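Beta-1,4-exocellulase (Thermobifida fusca, PDB 4AVO) probably hydrolyses the beta-1,4 links of cellulose as an exo-acting cellobiohydrolase, through the family 6 catalytic domain that forms this chain. Local coordinates at residues Y82-R87 with G161-G166; N325-A330 with R375-T380; D359-E364 with A398-H403. The protein carries 1 engineered substitution. One frame throughout, in Å; residues are numbered along the deposited sequence.

Contact 1 of 3, residues Y82-R87 with G161-G166; sequences YNLPGR and GGYVNG. With BGC (beta-D-glucopyranose), chain B.
Y163 and L84 join the first turn of helix 162-175 to the loop that follows strand 75-81, a parallel strand of the central sheet of the family 6 catalytic domain. That loop makes a type II beta turn from L84 to R87, and the Y163 ring meets that turn edge-on, with P85 O and G86 O near its plane. From Y163 CB, CG is anti to the carbonyl carbon (chi1 -85°), which carries the ring over to the turn. CG and CD1 then lie next to L84, whose CD1 sits 3.7 Å from Y163 CD1. This methyl makes an off-centre CH-pi contact, 4.2 Å from the ring centroid. CE1 comes to the P85 carbonyl, with P85 O 3.3 Å away at the ring edge. CZ passes G86 O, and the hydroxyl donates to it: Y163 OH to G86 O is 2.6 Å. The donor is tilted 32° from the G86 carbonyl plane. The same hydroxyl has a weak bond with the backbone N of C89. The other methyl of L84, CD2, rests 3.9 Å from G166 CA, where a side chain on the glycine would clash. The loop also reaches the substrate cleft. R87 lays its CD over the centre of the Y82 ring, and R87 NH1 donates to Y82 O. Beyond that ring is the glucose of chain B, with its O5 3.2 Å from Y82 OH.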
loop_
_atom_site.group_PDB
_atom_site.type_symbol
_atom_site.label_atom_id
_atom_site.label_comp_id
_atom_site.label_asym_id
_atom_site.label_seq_id
_atom_site.Cartn_x
_atom_site.Cartn_y
_atom_site.Cartn_z
ATOM N N TYR A 82 -6.736 8.886 0.925
ATOM C CA TYR A 82 -6.765 8.316 -0.419
ATOM C C TYR A 82 -7.874 8.933 -1.273
ATOM O O TYR A 82 -8.879 8.284 -1.584
ATOM C CB TYR A 82 -6.918 6.790 -0.324
ATOM C CG TYR A 82 -6.784 6.057 -1.640
ATOM C CD1 TYR A 82 -5.586 6.088 -2.355
ATOM C CD2 TYR A 82 -7.847 5.311 -2.156
ATOM C CE1 TYR A 82 -5.454 5.413 -3.561
ATOM C CE2 TYR A 82 -7.725 4.633 -3.364
ATOM C CZ TYR A 82 -6.528 4.694 -4.056
ATOM O OH TYR A 82 -6.391 4.029 -5.244
ATOM N N ASN A 83 -7.687 10.193 -1.659
ATOM C CA ASN A 83 -8.675 10.867 -2.491
ATOM C C ASN A 83 -8.117 12.030 -3.306
ATOM O O ASN A 83 -8.808 13.026 -3.519
ATOM C CB ASN A 83 -9.862 11.335 -1.631
ATOM C CG ASN A 83 -11.143 11.532 -2.445
ATOM O OD1 ASN A 83 -11.355 10.874 -3.461
ATOM N ND2 ASN A 83 -12.008 12.423 -1.979
ATOM N N LEU A 84 -6.880 11.904 -3.782
ATOM C CA LEU A 84 -6.268 12.981 -4.561
ATOM C C LEU A 84 -7.070 13.290 -5.819
ATOM O O LEU A 84 -7.749 12.413 -6.358
ATOM C CB LEU A 84 -4.844 12.628 -4.984
ATOM C CG LEU A 84 -3.696 12.847 -4.004
ATOM C CD1 LEU A 84 -2.465 12.134 -4.519
ATOM C CD2 LEU A 84 -3.409 14.343 -3.759
ATOM N N PRO A 85 -6.993 14.547 -6.285
ATOM C CA PRO A 85 -7.480 14.836 -7.628
ATOM C C PRO A 85 -6.742 13.931 -8.612
ATOM O O PRO A 85 -5.529 13.761 -8.491
ATOM C CB PRO A 85 -7.071 16.297 -7.846
ATOM C CG PRO A 85 -6.000 16.570 -6.840
ATOM C CD PRO A 85 -6.360 15.721 -5.655
ATOM N N GLY A 86 -7.474 13.327 -9.546
ATOM C CA GLY A 86 -6.875 12.446 -10.554
ATOM C C GLY A 86 -6.205 11.225 -9.946
ATOM O O GLY A 86 -5.177 10.762 -10.446
ATOM N N ARG A 87 -6.797 10.714 -8.867
ATOM C CA ARG A 87 -6.263 9.568 -8.123
ATOM C C ARG A 87 -6.067 8.355 -9.024
ATOM O O ARG A 87 -6.880 8.110 -9.921
ATOM C CB ARG A 87 -7.215 9.215 -6.976
ATOM C CG ARG A 87 -6.751 8.106 -6.029
ATOM C CD ARG A 87 -7.851 7.817 -5.011
ATOM N NE ARG A 87 -8.947 7.019 -5.572
ATOM C CZ ARG A 87 -10.116 6.817 -4.966
ATOM N NH1 ARG A 87 -10.359 7.367 -3.779
ATOM N NH2 ARG A 87 -11.050 6.071 -5.546
ATOM N N GLY A 161 0.858 20.042 -10.721
ATOM C CA GLY A 161 1.294 19.963 -9.326
ATOM C C GLY A 161 0.284 19.378 -8.350
ATOM O O GLY A 161 0.502 19.411 -7.133
ATOM N N GLY A 162 -0.811 18.832 -8.874
ATOM C CA GLY A 162 -1.902 18.315 -8.047
ATOM C C GLY A 162 -1.498 17.258 -7.027
ATOM O O GLY A 162 -1.924 17.303 -5.871
ATOM N N TYR A 163 -0.674 16.307 -7.451
ATOM C CA TYR A 163 -0.221 15.239 -6.555
ATOM C C TYR A 163 0.766 15.798 -5.540
ATOM O O TYR A 163 0.613 15.596 -4.340
ATOM C CB TYR A 163 0.460 14.121 -7.339
ATOM C CG TYR A 163 -0.449 13.056 -7.929
ATOM C CD1 TYR A 163 -1.836 13.226 -8.000
ATOM C CD2 TYR A 163 0.101 11.890 -8.456
ATOM C CE1 TYR A 163 -2.657 12.234 -8.556
ATOM C CE2 TYR A 163 -0.704 10.902 -9.020
ATOM C CZ TYR A 163 -2.074 11.079 -9.066
ATOM O OH TYR A 163 -2.851 10.097 -9.624
ATOM N N VAL A 164 1.780 16.503 -6.030
ATOM C CA VAL A 164 2.811 17.059 -5.159
ATOM C C VAL A 164 2.232 18.032 -4.118
ATOM O O VAL A 164 2.540 17.925 -2.929
ATOM C CB VAL A 164 3.951 17.711 -5.988
ATOM C CG1 VAL A 164 4.824 18.625 -5.114
ATOM C CG2 VAL A 164 4.808 16.632 -6.636
ATOM N N ASN A 165 1.379 18.957 -4.565
ATOM C CA ASN A 165 0.792 19.952 -3.671
ATOM C C ASN A 165 -0.270 19.363 -2.745
ATOM O O ASN A 165 -0.408 19.788 -1.596
ATOM C CB ASN A 165 0.224 21.140 -4.460
ATOM C CG ASN A 165 1.310 21.967 -5.146
ATOM O OD1 ASN A 165 2.434 22.059 -4.659
ATOM N ND2 ASN A 165 0.970 22.575 -6.284
ATOM N N GLY A 166 -0.999 18.368 -3.244
ATOM C CA GLY A 166 -2.012 17.684 -2.449
ATOM C C GLY A 166 -1.379 16.902 -1.314
ATOM O O GLY A 166 -1.834 16.978 -0.173
HETATM C C2 BGC B . -4.752 -1.158 -5.399
HETATM C C3 BGC B . -6.188 -1.235 -4.834
HETATM C C4 BGC B . -6.645 0.005 -4.068
HETATM C C5 BGC B . -5.863 1.205 -4.619
HETATM C C6 BGC B . -4.687 1.537 -3.707
HETATM C C1 BGC B . -4.443 0.064 -6.287
HETATM O O2 BGC B . -4.642 -2.297 -6.210
HETATM O O3 BGC B . -6.308 -2.364 -3.992
HETATM O O4 BGC B . -8.077 0.149 -4.119
HETATM O O5 BGC B . -5.405 1.070 -5.968
HETATM O O6 BGC B . -3.612 0.672 -3.986
#

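Contact 2 of 3, residues N325-A330 with R375-T380. With BGC (beta-D-glucopyranose), chain C; BGC (beta-D-glucopyranose), chain D.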
loop_
_atom_site.group_PDB
_atom_site.type_symbol
_atom_site.label_atom_id
_atom_site.label_comp_id
_atom_site.label_asym_id
_atom_site.label_seq_id
_atom_site.Cartn_x
_atom_site.Cartn_y
_atom_site.Cartn_z
ATOM N N ASN A 325 2.214 -7.409 -12.154
ATOM C CA ASN A 325 0.844 -7.902 -12.015
ATOM C C ASN A 325 0.319 -7.542 -10.624
ATOM O O ASN A 325 0.657 -8.200 -9.638
ATOM C CB ASN A 325 0.772 -9.421 -12.251
ATOM C CG ASN A 325 0.892 -9.810 -13.723
ATOM O OD1 ASN A 325 0.905 -11.005 -14.060
ATOM N ND2 ASN A 325 0.978 -8.819 -14.603
ATOM N N TRP A 326 -0.494 -6.487 -10.558
ATOM C CA TRP A 326 -0.899 -5.887 -9.281
ATOM C C TRP A 326 -2.309 -6.218 -8.785
ATOM O O TRP A 326 -2.631 -5.973 -7.615
ATOM C CB TRP A 326 -0.719 -4.357 -9.343
ATOM C CG TRP A 326 -1.470 -3.686 -10.480
ATOM C CD1 TRP A 326 -0.967 -3.357 -11.708
ATOM C CD2 TRP A 326 -2.847 -3.268 -10.484
ATOM N NE1 TRP A 326 -1.944 -2.753 -12.475
ATOM C CE2 TRP A 326 -3.105 -2.688 -11.748
ATOM C CE3 TRP A 326 -3.883 -3.319 -9.537
ATOM C CZ2 TRP A 326 -4.368 -2.167 -12.097
ATOM C CZ3 TRP A 326 -5.145 -2.803 -9.882
ATOM C CH2 TRP A 326 -5.371 -2.235 -11.157
ATOM N N CYS A 327 -3.153 -6.775 -9.655
ATOM C CA CYS A 327 -4.572 -6.902 -9.326
ATOM C C CYS A 327 -5.021 -8.296 -8.909
ATOM O O CYS A 327 -4.812 -9.269 -9.643
ATOM C CB CYS A 327 -5.453 -6.399 -10.479
ATOM S SG CYS A 327 -7.201 -6.289 -10.001
ATOM N N ASN A 328 -5.653 -8.375 -7.736
ATOM C CA ASN A 328 -6.346 -9.590 -7.276
ATOM C C ASN A 328 -5.574 -10.863 -7.609
ATOM O O ASN A 328 -6.079 -11.771 -8.275
ATOM C CB ASN A 328 -7.767 -9.631 -7.859
ATOM C CG ASN A 328 -8.648 -8.507 -7.334
ATOM O OD1 ASN A 328 -8.479 -8.048 -6.206
ATOM N ND2 ASN A 328 -9.601 -8.068 -8.148
ATOM N N GLN A 329 -4.339 -10.915 -7.134
ATOM C CA GLN A 329 -3.382 -11.884 -7.646
ATOM C C GLN A 329 -3.675 -13.302 -7.195
ATOM O O GLN A 329 -3.754 -13.586 -5.995
ATOM C CB GLN A 329 -1.957 -11.442 -7.317
ATOM C CG GLN A 329 -1.496 -10.320 -8.233
ATOM C CD GLN A 329 -1.381 -10.797 -9.665
ATOM O OE1 GLN A 329 -0.569 -11.674 -9.965
ATOM N NE2 GLN A 329 -2.219 -10.258 -10.547
ATOM N N ALA A 330 -3.856 -14.183 -8.178
ATOM C CA ALA A 330 -4.193 -15.582 -7.935
ATOM C C ALA A 330 -3.097 -16.290 -7.147
ATOM O O ALA A 330 -1.910 -16.134 -7.444
ATOM C CB ALA A 330 -4.443 -16.291 -9.254
ATOM N N ARG A 375 -8.215 -3.552 -17.285
ATOM C CA ARG A 375 -8.016 -4.912 -17.779
ATOM C C ARG A 375 -6.916 -5.687 -17.041
ATOM O O ARG A 375 -6.811 -6.899 -17.188
ATOM C CB ARG A 375 -7.822 -4.928 -19.297
ATOM C CG ARG A 375 -9.107 -4.588 -20.059
ATOM C CD ARG A 375 -9.182 -5.279 -21.404
ATOM N NE ARG A 375 -9.366 -6.725 -21.276
ATOM C CZ ARG A 375 -9.047 -7.609 -22.220
ATOM N NH1 ARG A 375 -8.517 -7.203 -23.371
ATOM N NH2 ARG A 375 -9.252 -8.904 -22.010
ATOM N N MET A 376 -6.119 -5.003 -16.220
ATOM C CA MET A 376 -5.170 -5.711 -15.360
ATOM C C MET A 376 -5.904 -6.538 -14.295
ATOM O O MET A 376 -5.302 -7.382 -13.642
ATOM C CB MET A 376 -4.146 -4.753 -14.727
ATOM C CG MET A 376 -3.045 -4.291 -15.699
ATOM S SD MET A 376 -2.007 -5.640 -16.309
ATOM C CE MET A 376 -0.994 -5.974 -14.863
ATOM N N CYS A 377 -7.205 -6.299 -14.153
ATOM C CA CYS A 377 -8.052 -7.032 -13.209
ATOM C C CYS A 377 -8.906 -8.079 -13.924
ATOM O O CYS A 377 -9.683 -8.798 -13.294
ATOM C CB CYS A 377 -8.948 -6.062 -12.444
ATOM S SG CYS A 377 -8.028 -4.977 -11.343
ATOM N N ASP A 378 -8.751 -8.126 -15.244
ATOM C CA ASP A 378 -9.405 -9.095 -16.120
ATOM C C ASP A 378 -8.480 -10.309 -16.260
ATOM O O ASP A 378 -7.375 -10.186 -16.788
ATOM C CB ASP A 378 -9.650 -8.412 -17.479
ATOM C CG ASP A 378 -10.251 -9.336 -18.537
ATOM O OD1 ASP A 378 -10.381 -10.554 -18.322
ATOM O OD2 ASP A 378 -10.595 -8.807 -19.613
ATOM N N PRO A 379 -8.922 -11.490 -15.781
ATOM C CA PRO A 379 -8.069 -12.688 -15.853
ATOM C C PRO A 379 -7.613 -13.014 -17.279
ATOM O O PRO A 379 -6.515 -13.553 -17.466
ATOM C CB PRO A 379 -8.979 -13.811 -15.342
ATOM C CG PRO A 379 -10.051 -13.140 -14.588
ATOM C CD PRO A 379 -10.238 -11.782 -15.186
ATOM N N THR A 380 -8.451 -12.676 -18.259
ATOM C CA THR A 380 -8.223 -13.036 -19.662
ATOM C C THR A 380 -7.296 -12.063 -20.388
ATOM O O THR A 380 -6.867 -12.331 -21.514
ATOM C CB THR A 380 -9.562 -13.169 -20.458
ATOM O OG1 THR A 380 -10.163 -11.876 -20.637
ATOM C CG2 THR A 380 -10.537 -14.085 -19.731
HETATM C C2 BGC C . 4.131 -1.683 -10.482
HETATM C C3 BGC C . 2.628 -1.699 -10.270
HETATM C C4 BGC C . 2.018 -0.337 -10.623
HETATM C C5 BGC C . 2.481 0.090 -12.022
HETATM C C6 BGC C . 2.056 1.517 -12.347
HETATM C C1 BGC C . 4.474 -1.241 -11.899
HETATM O O2 BGC C . 4.648 -2.976 -10.246
HETATM O O3 BGC C . 2.393 -2.033 -8.926
HETATM O O4 BGC C . 0.618 -0.466 -10.661
HETATM O O5 BGC C . 3.889 0.021 -12.175
HETATM O O6 BGC C . 2.112 1.717 -13.743
HETATM C C2 BGC D . -1.513 0.411 -10.000
HETATM C C3 BGC D . -2.399 0.877 -8.829
HETATM C C4 BGC D . -2.304 -0.036 -7.591
HETATM C C5 BGC D . -0.805 -0.288 -7.306
HETATM C C6 BGC D . -0.565 -1.344 -6.238
HETATM C C1 BGC D . -0.081 0.131 -9.553
HETATM O O2 BGC D . -1.483 1.357 -11.059
HETATM O O3 BGC D . -3.744 0.916 -9.246
HETATM O O4 BGC D . -3.020 0.495 -6.448
HETATM O O5 BGC D . -0.111 -0.759 -8.456
HETATM O O6 BGC D . 0.824 -1.416 -5.994
HETATM O O HOH W 1 -2.807 -7.741 -12.497
HETATM O O HOH W 2 -9.593 -9.650 -10.722
#
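The C327-C377 disulfide ties two loops at the wall of the glycan-binding cleft of this family 6 catalytic domain. C327 SG and C377 SG are 2.1 Å apart, and the S-S torsion is 105°. C327 lies next to W326, a predicted substrate-binding residue. One face of the indole carries the glucose of chain D, with C2 of that sugar 3.8 Å above the ring plane. C327 CB lies against the opposite face, offset toward the rim. C377 SG comes to the six-membered ring obliquely, 3.8 Å from W326 CH2, as a sulfur-aromatic contact. W326 holds its CG between the backbone N and the carbonyl carbon (chi1 57°), which turns the indole to the sugars. M376 packs beside it, its CB 3.7 Å from W326 CZ2. Bends at chi2 and chi3 carry the methionine methyl back to N325, where M376 CE is 3.9 Å from N325 CA. Two waters bridge the loops. Water 1 accepts from C327 N and donates to M376 O at 2.8 Å. Water 2 accepts from N328 ND2 and donates to C377 O at 2.7 Å. Further along, R375 holds D378 in a salt bridge within its own loop, NE and NH2 both meeting OD2. The covalent S-S link probably limits how far the two loops can part beside W326, while the two waters satisfy polar groups between them.

Contact 3 of 3, residues D359-E364 with A398-H403; sequences DGASEE and APISGH. With BGC (beta-D-glucopyranose), chain B; BGC (beta-D-glucopyranose), chain E.
A398 meets S362 through two hydrogen bonds. A398 N donates to S362 OG at 2.8 Å, and S362 N returns a bond to A398 O at 3.2 Å. The second bond is nearly straight (163°), but its donor sits above the carbonyl plane. S362 OG lies between its own backbone N and carbonyl carbon (chi1 55°), which brings the hydroxyl to A398 N. With an alanine here, A398 N is likely to lose its acceptor, leaving S362 N to A398 O as the one direct hydrogen bond at this end. P399 O is 3.3 Å from A361 CA in a CA-H...O contact, and it accepts from S358 OG. Both segments belong to the long loop region between strand 346-350 and helix 406-414, which lines the glycan cleft of the family 6 domain. I400 opens a type II beta turn closed by H403 N to I400 O, and its CG1 touches A361 CB. S401 follows, its CB 3.4 Å from D359 O. D359 is the predicted proton acceptor; its OD1 is 2.7 Å from O3 of the chain B glucose and pairs with R290, while OD2 is hydrogen-bonded to Y229. The S401 hydroxyl is hydrogen-bonded to A93 O and S94 OG and takes a weak bond from the glucose of chain E. G402 passes the chain E sugar, with its CA 3.7 Å from O6.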
loop_
_atom_site.group_PDB
_atom_site.type_symbol
_atom_site.label_atom_id
_atom_site.label_comp_id
_atom_site.label_asym_id
_atom_site.label_seq_id
_atom_site.Cartn_x
_atom_site.Cartn_y
_atom_site.Cartn_z
ATOM N N ASP A 359 -9.121 -5.503 -5.430
ATOM C CA ASP A 359 -8.261 -4.499 -6.068
ATOM C C ASP A 359 -8.934 -3.839 -7.270
ATOM O O ASP A 359 -8.432 -2.846 -7.806
ATOM C CB ASP A 359 -6.955 -5.132 -6.547
ATOM C CG ASP A 359 -6.095 -5.637 -5.409
ATOM O OD1 ASP A 359 -6.192 -5.066 -4.303
ATOM O OD2 ASP A 359 -5.323 -6.596 -5.626
ATOM N N GLY A 360 -10.049 -4.410 -7.708
ATOM C CA GLY A 360 -10.744 -3.903 -8.890
ATOM C C GLY A 360 -11.601 -4.960 -9.547
ATOM O O GLY A 360 -11.362 -6.158 -9.371
ATOM N N ALA A 361 -12.596 -4.506 -10.305
ATOM C CA ALA A 361 -13.555 -5.408 -10.949
ATOM C C ALA A 361 -12.967 -6.115 -12.160
ATOM O O ALA A 361 -12.165 -5.541 -12.906
ATOM C CB ALA A 361 -14.828 -4.659 -11.328
ATOM N N SER A 362 -13.376 -7.368 -12.347
ATOM C CA SER A 362 -12.905 -8.179 -13.461
ATOM C C SER A 362 -13.726 -7.941 -14.729
ATOM O O SER A 362 -13.447 -8.536 -15.764
ATOM C CB SER A 362 -12.902 -9.666 -13.085
ATOM O OG SER A 362 -14.173 -10.078 -12.624
ATOM N N GLU A 363 -14.724 -7.064 -14.642
ATOM C CA GLU A 363 -15.562 -6.698 -15.784
ATOM C C GLU A 363 -16.168 -5.319 -15.535
ATOM O O GLU A 363 -15.915 -4.707 -14.495
ATOM C CB GLU A 363 -16.661 -7.746 -16.000
ATOM C CG GLU A 363 -17.711 -7.790 -14.893
ATOM C CD GLU A 363 -18.409 -9.133 -14.796
ATOM O OE1 GLU A 363 -18.961 -9.606 -15.810
ATOM O OE2 GLU A 363 -18.398 -9.721 -13.698
ATOM N N GLU A 364 -16.965 -4.834 -16.486
ATOM C CA GLU A 364 -17.696 -3.579 -16.314
ATOM C C GLU A 364 -18.781 -3.735 -15.265
ATOM O O GLU A 364 -19.662 -4.589 -15.401
ATOM C CB GLU A 364 -18.343 -3.141 -17.633
ATOM C CG GLU A 364 -17.361 -2.872 -18.759
ATOM C CD GLU A 364 -16.818 -1.453 -18.755
ATOM O OE1 GLU A 364 -17.128 -0.683 -17.820
ATOM O OE2 GLU A 364 -16.077 -1.113 -19.705
ATOM N N ALA A 398 -14.329 -10.788 -9.892
ATOM C CA ALA A 398 -13.948 -9.835 -8.851
ATOM C C ALA A 398 -14.886 -8.638 -8.840
ATOM O O ALA A 398 -15.263 -8.143 -9.905
ATOM C CB ALA A 398 -12.532 -9.369 -9.085
ATOM N N PRO A 399 -15.256 -8.155 -7.638
ATOM C CA PRO A 399 -16.100 -6.971 -7.564
ATOM C C PRO A 399 -15.260 -5.690 -7.635
ATOM O O PRO A 399 -14.036 -5.750 -7.722
ATOM C CB PRO A 399 -16.758 -7.110 -6.193
ATOM C CG PRO A 399 -15.695 -7.760 -5.355
ATOM C CD PRO A 399 -14.952 -8.695 -6.297
ATOM N N ILE A 400 -15.935 -4.547 -7.612
ATOM C CA ILE A 400 -15.287 -3.234 -7.637
ATOM C C ILE A 400 -14.249 -3.134 -6.513
ATOM O O ILE A 400 -14.426 -3.731 -5.446
ATOM C CB ILE A 400 -16.357 -2.128 -7.515
ATOM C CG1 ILE A 400 -17.244 -2.129 -8.767
ATOM C CG2 ILE A 400 -15.728 -0.746 -7.306
ATOM C CD1 ILE A 400 -18.563 -1.435 -8.563
ATOM N N SER A 401 -13.163 -2.400 -6.760
ATOM C CA SER A 401 -12.107 -2.242 -5.756
ATOM C C SER A 401 -12.685 -1.804 -4.417
ATOM O O SER A 401 -13.553 -0.931 -4.363
ATOM C CB SER A 401 -11.038 -1.253 -6.222
ATOM O OG SER A 401 -11.576 0.042 -6.430
ATOM N N GLY A 402 -12.214 -2.434 -3.347
ATOM C CA GLY A 402 -12.664 -2.115 -1.997
ATOM C C GLY A 402 -13.893 -2.901 -1.572
ATOM O O GLY A 402 -14.190 -2.989 -0.384
ATOM N N HIS A 403 -14.608 -3.473 -2.541
ATOM C CA HIS A 403 -15.773 -4.301 -2.235
ATOM C C HIS A 403 -15.339 -5.691 -1.780
ATOM O O HIS A 403 -14.255 -6.166 -2.136
ATOM C CB HIS A 403 -16.700 -4.420 -3.448
ATOM C CG HIS A 403 -17.325 -3.124 -3.870
ATOM N ND1 HIS A 403 -18.649 -3.025 -4.236
ATOM C CD2 HIS A 403 -16.811 -1.875 -3.978
ATOM C CE1 HIS A 403 -18.921 -1.773 -4.569
ATOM N NE2 HIS A 403 -17.823 -1.055 -4.413
HETATM C C2 BGC B . -4.752 -1.158 -5.399
HETATM C C3 BGC B . -6.188 -1.235 -4.834
HETATM C C4 BGC B . -6.645 0.005 -4.068
HETATM C C5 BGC B . -5.863 1.205 -4.619
HETATM C C6 BGC B . -4.687 1.537 -3.707
HETATM C C1 BGC B . -4.443 0.064 -6.287
HETATM O O2 BGC B . -4.642 -2.297 -6.210
HETATM O O3 BGC B . -6.308 -2.364 -3.992
HETATM O O4 BGC B . -8.077 0.149 -4.119
HETATM O O5 BGC B . -5.405 1.070 -5.968
HETATM O O6 BGC B . -3.612 0.672 -3.986
HETATM C C2 BGC E . -10.142 1.182 -3.256
HETATM C C3 BGC E . -10.836 1.798 -2.041
HETATM C C4 BGC E . -10.735 0.881 -0.828
HETATM C C5 BGC E . -9.282 0.439 -0.632
HETATM C C6 BGC E . -9.122 -0.574 0.503
HETATM C C1 BGC E . -8.707 0.734 -2.946
HETATM O O2 BGC E . -10.167 2.120 -4.309
HETATM O O3 BGC E . -12.191 2.070 -2.327
HETATM O O4 BGC E . -11.214 1.572 0.301
HETATM O O5 BGC E . -8.776 -0.143 -1.822
HETATM O O6 BGC E . -9.717 -1.806 0.137
HETATM O O HOH W 3 -17.243 -9.518 -11.251
#

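Contacts 2 and 3 border the glycan cleft directly; contact 1 reaches it chiefly through Y82 at the start of its loop segment. The residues that touch are mostly buried. Contact 3 is the least enclosed, since S362 and P399 are partly exposed. Contact 1 stands apart, its centre about 25 Å and 23 Å from those of contacts 2 and 3. It joins helix to loop by apolar packing and one tyrosine hydroxyl hydrogen bond. Contacts 2 and 3 are loop on loop, with centres about 10 Å apart. N328 OD1 and D359 N probably hydrogen-bond between them. Contact 2 relies on a disulfide and waters, contact 3 on backbone and serine bonds. Contacts 1 and 3 share the chain B glucose.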